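Local coordinates for pyridoxamine 5'-phosphate oxidase family protein (Corynebacterium diphtheriae NCTC 13129, PDB 3CP3) that is of unknown function but belongs to the pyridoxamine 5'-phosphate oxidase family, whose split-barrel fold often binds FMN, at residues 19-24 with 49-54. Numbering follows the deposited sequence. Where two conformers were deposited one is given.
Sequences DSLSRL and LDYSAE
Leu49 packs against Leu21 and Leu24 where the N-terminal helix 17-25 lies beside the end of strand 39-50, in an antiparallel fold expected from the family to be an FMN-binding split barrel. The contact is apolar, with no hydrogen bond from one segment to the other. Followed outward, Leu49 CB lies 4.2 Å from Leu24 CD2. CG, held anti to the backbone N (chi1 178°), lies over one face of the Tyr51 ring in the conformer given, offset toward its rim. Both methyls then meet the same Leu24 CD2, Leu49 CD1 at 4.0 Å and Leu49 CD2 at 4.1 Å, and CD2 also lies 3.7 Å from Leu21 O. The Leu24 and Leu49 side chains are nearly perpendicular. Leu21 also touches Val134 of strand 125-139, and Leu24 touches Val92 and Leu94 of strand 89-100. At the strand's end Asp50 OD1 accepts from Ser52 N in an Asx turn, while Asp50 OD2 makes a salt bridge to Arg57 and a hydrogen bond with His109. Tyr51 was modelled in two conformers, so its contacts with Leu21 are tentative: in the one given, OH sits beside Leu21 CB, doubtfully close, and the ring edge faces Leu21, with Tyr51 CE1 4.1 Å from Leu21 CD1.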
loop_
_atom_site.group_PDB
_atom_site.type_symbol
_atom_site.label_atom_id
_atom_site.label_comp_id
_atom_site.label_asym_id
_atom_site.label_seq_id
_atom_site.Cartn_x
_atom_site.Cartn_y
_atom_site.Cartn_z
ATOM N N ASP A 19 17.422 2.660 -10.339
ATOM C CA ASP A 19 17.021 1.271 -10.034
ATOM C C ASP A 19 15.552 1.270 -9.596
ATOM O O ASP A 19 14.711 0.483 -10.076
ATOM C CB ASP A 19 17.974 0.738 -8.940
ATOM C CG ASP A 19 17.825 -0.771 -8.662
ATOM O OD1 ASP A 19 17.163 -1.529 -9.439
ATOM O OD2 ASP A 19 18.308 -1.198 -7.590
ATOM N N SER A 20 15.241 2.128 -8.639
ATOM C CA SER A 20 13.882 2.263 -8.128
ATOM C C SER A 20 12.841 2.482 -9.220
ATOM O O SER A 20 11.791 1.782 -9.291
ATOM C CB SER A 20 13.843 3.440 -7.134
ATOM O OG SER A 20 14.495 3.018 -5.941
ATOM N N LEU A 21 13.108 3.444 -10.057
ATOM C CA LEU A 21 12.171 3.723 -11.191
ATOM C C LEU A 21 12.103 2.613 -12.241
ATOM O O LEU A 21 11.011 2.337 -12.770
ATOM C CB LEU A 21 12.500 5.054 -11.842
ATOM C CG LEU A 21 12.247 6.244 -10.908
ATOM C CD1 LEU A 21 12.813 7.491 -11.582
ATOM C CD2 LEU A 21 10.770 6.366 -10.560
ATOM N N SER A 22 13.237 1.970 -12.559
ATOM C CA SER A 22 13.147 0.797 -13.442
ATOM C C SER A 22 12.241 -0.279 -12.817
ATOM O O SER A 22 11.357 -0.900 -13.477
ATOM C CB SER A 22 14.530 0.217 -13.670
ATOM O OG SER A 22 15.383 1.183 -14.266
ATOM N N ARG A 23 12.431 -0.542 -11.536
ATOM C CA ARG A 23 11.669 -1.635 -10.923
ATOM C C ARG A 23 10.186 -1.255 -10.845
ATOM O O ARG A 23 9.276 -2.073 -11.098
ATOM C CB ARG A 23 12.170 -1.924 -9.520
ATOM C CG ARG A 23 13.574 -2.619 -9.462
ATOM C CD ARG A 23 13.904 -2.918 -8.054
ATOM N NE ARG A 23 15.354 -3.038 -7.827
ATOM C CZ ARG A 23 15.896 -3.838 -6.923
ATOM N NH1 ARG A 23 15.137 -4.680 -6.233
ATOM N NH2 ARG A 23 17.224 -3.811 -6.730
ATOM N N LEU A 24 9.924 -0.015 -10.515
ATOM C CA LEU A 24 8.507 0.432 -10.499
ATOM C C LEU A 24 7.856 0.261 -11.893
ATOM O O LEU A 24 6.707 -0.229 -12.001
ATOM C CB LEU A 24 8.463 1.896 -10.017
ATOM C CG LEU A 24 7.079 2.575 -9.942
ATOM C CD1 LEU A 24 6.878 3.302 -8.601
ATOM C CD2 LEU A 24 7.007 3.544 -11.064
ATOM N N LEU A 49 4.373 4.556 -15.856
ATOM C CA LEU A 49 5.363 5.577 -15.579
ATOM C C LEU A 49 5.739 6.294 -16.877
ATOM O O LEU A 49 6.106 5.646 -17.856
ATOM C CB LEU A 49 6.627 4.906 -15.008
ATOM C CG LEU A 49 7.798 5.837 -14.697
ATOM C CD1 LEU A 49 7.416 6.754 -13.478
ATOM C CD2 LEU A 49 9.037 5.011 -14.364
ATOM N N ASP A 50 5.664 7.618 -16.870
ATOM C CA ASP A 50 5.976 8.456 -18.037
ATOM C C ASP A 50 7.215 9.301 -17.718
ATOM O O ASP A 50 7.277 9.956 -16.684
ATOM C CB ASP A 50 4.786 9.353 -18.400
ATOM C CG ASP A 50 5.027 10.168 -19.676
ATOM O OD1 ASP A 50 5.893 9.774 -20.487
ATOM O OD2 ASP A 50 4.339 11.194 -19.878
ATOM N N TYR A 51 8.164 9.322 -18.651
ATOM C CA TYR A 51 9.456 10.010 -18.484
ATOM C C TYR A 51 9.633 11.311 -19.245
ATOM O O TYR A 51 10.653 11.998 -19.108
ATOM C CB TYR A 51 10.574 9.080 -18.921
ATOM C CG TYR A 51 11.059 8.233 -17.799
ATOM C CD1 TYR A 51 11.500 8.827 -16.615
ATOM C CD2 TYR A 51 11.080 6.853 -17.907
ATOM C CE1 TYR A 51 11.947 8.074 -15.574
ATOM C CE2 TYR A 51 11.531 6.090 -16.877
ATOM C CZ TYR A 51 11.961 6.715 -15.705
ATOM O OH TYR A 51 12.407 5.977 -14.654
ATOM N N SER A 52 8.579 11.613 -19.996
ATOM C CA SER A 52 8.648 12.568 -21.096
ATOM C C SER A 52 8.780 14.050 -20.702
ATOM O O SER A 52 9.057 14.892 -21.563
ATOM C CB SER A 52 7.442 12.378 -22.019
ATOM O OG SER A 52 7.540 11.149 -22.721
ATOM N N ALA A 53 8.573 14.375 -19.427
ATOM C CA ALA A 53 8.681 15.767 -18.974
ATOM C C ALA A 53 10.017 15.993 -18.263
ATOM O O ALA A 53 10.961 15.215 -18.458
ATOM C CB ALA A 53 7.501 16.140 -18.073
ATOM N N GLU A 54 10.105 17.053 -17.457
ATOM C CA GLU A 54 11.328 17.347 -16.697
ATOM C C GLU A 54 11.475 16.434 -15.482
ATOM O O GLU A 54 12.581 16.245 -14.971
ATOM C CB GLU A 54 11.352 18.808 -16.239
ATOM C CG GLU A 54 11.976 19.772 -17.239
ATOM C CD GLU A 54 11.947 21.219 -16.750
ATOM O OE1 GLU A 54 11.416 21.474 -15.643
ATOM O OE2 GLU A 54 12.458 22.106 -17.474
#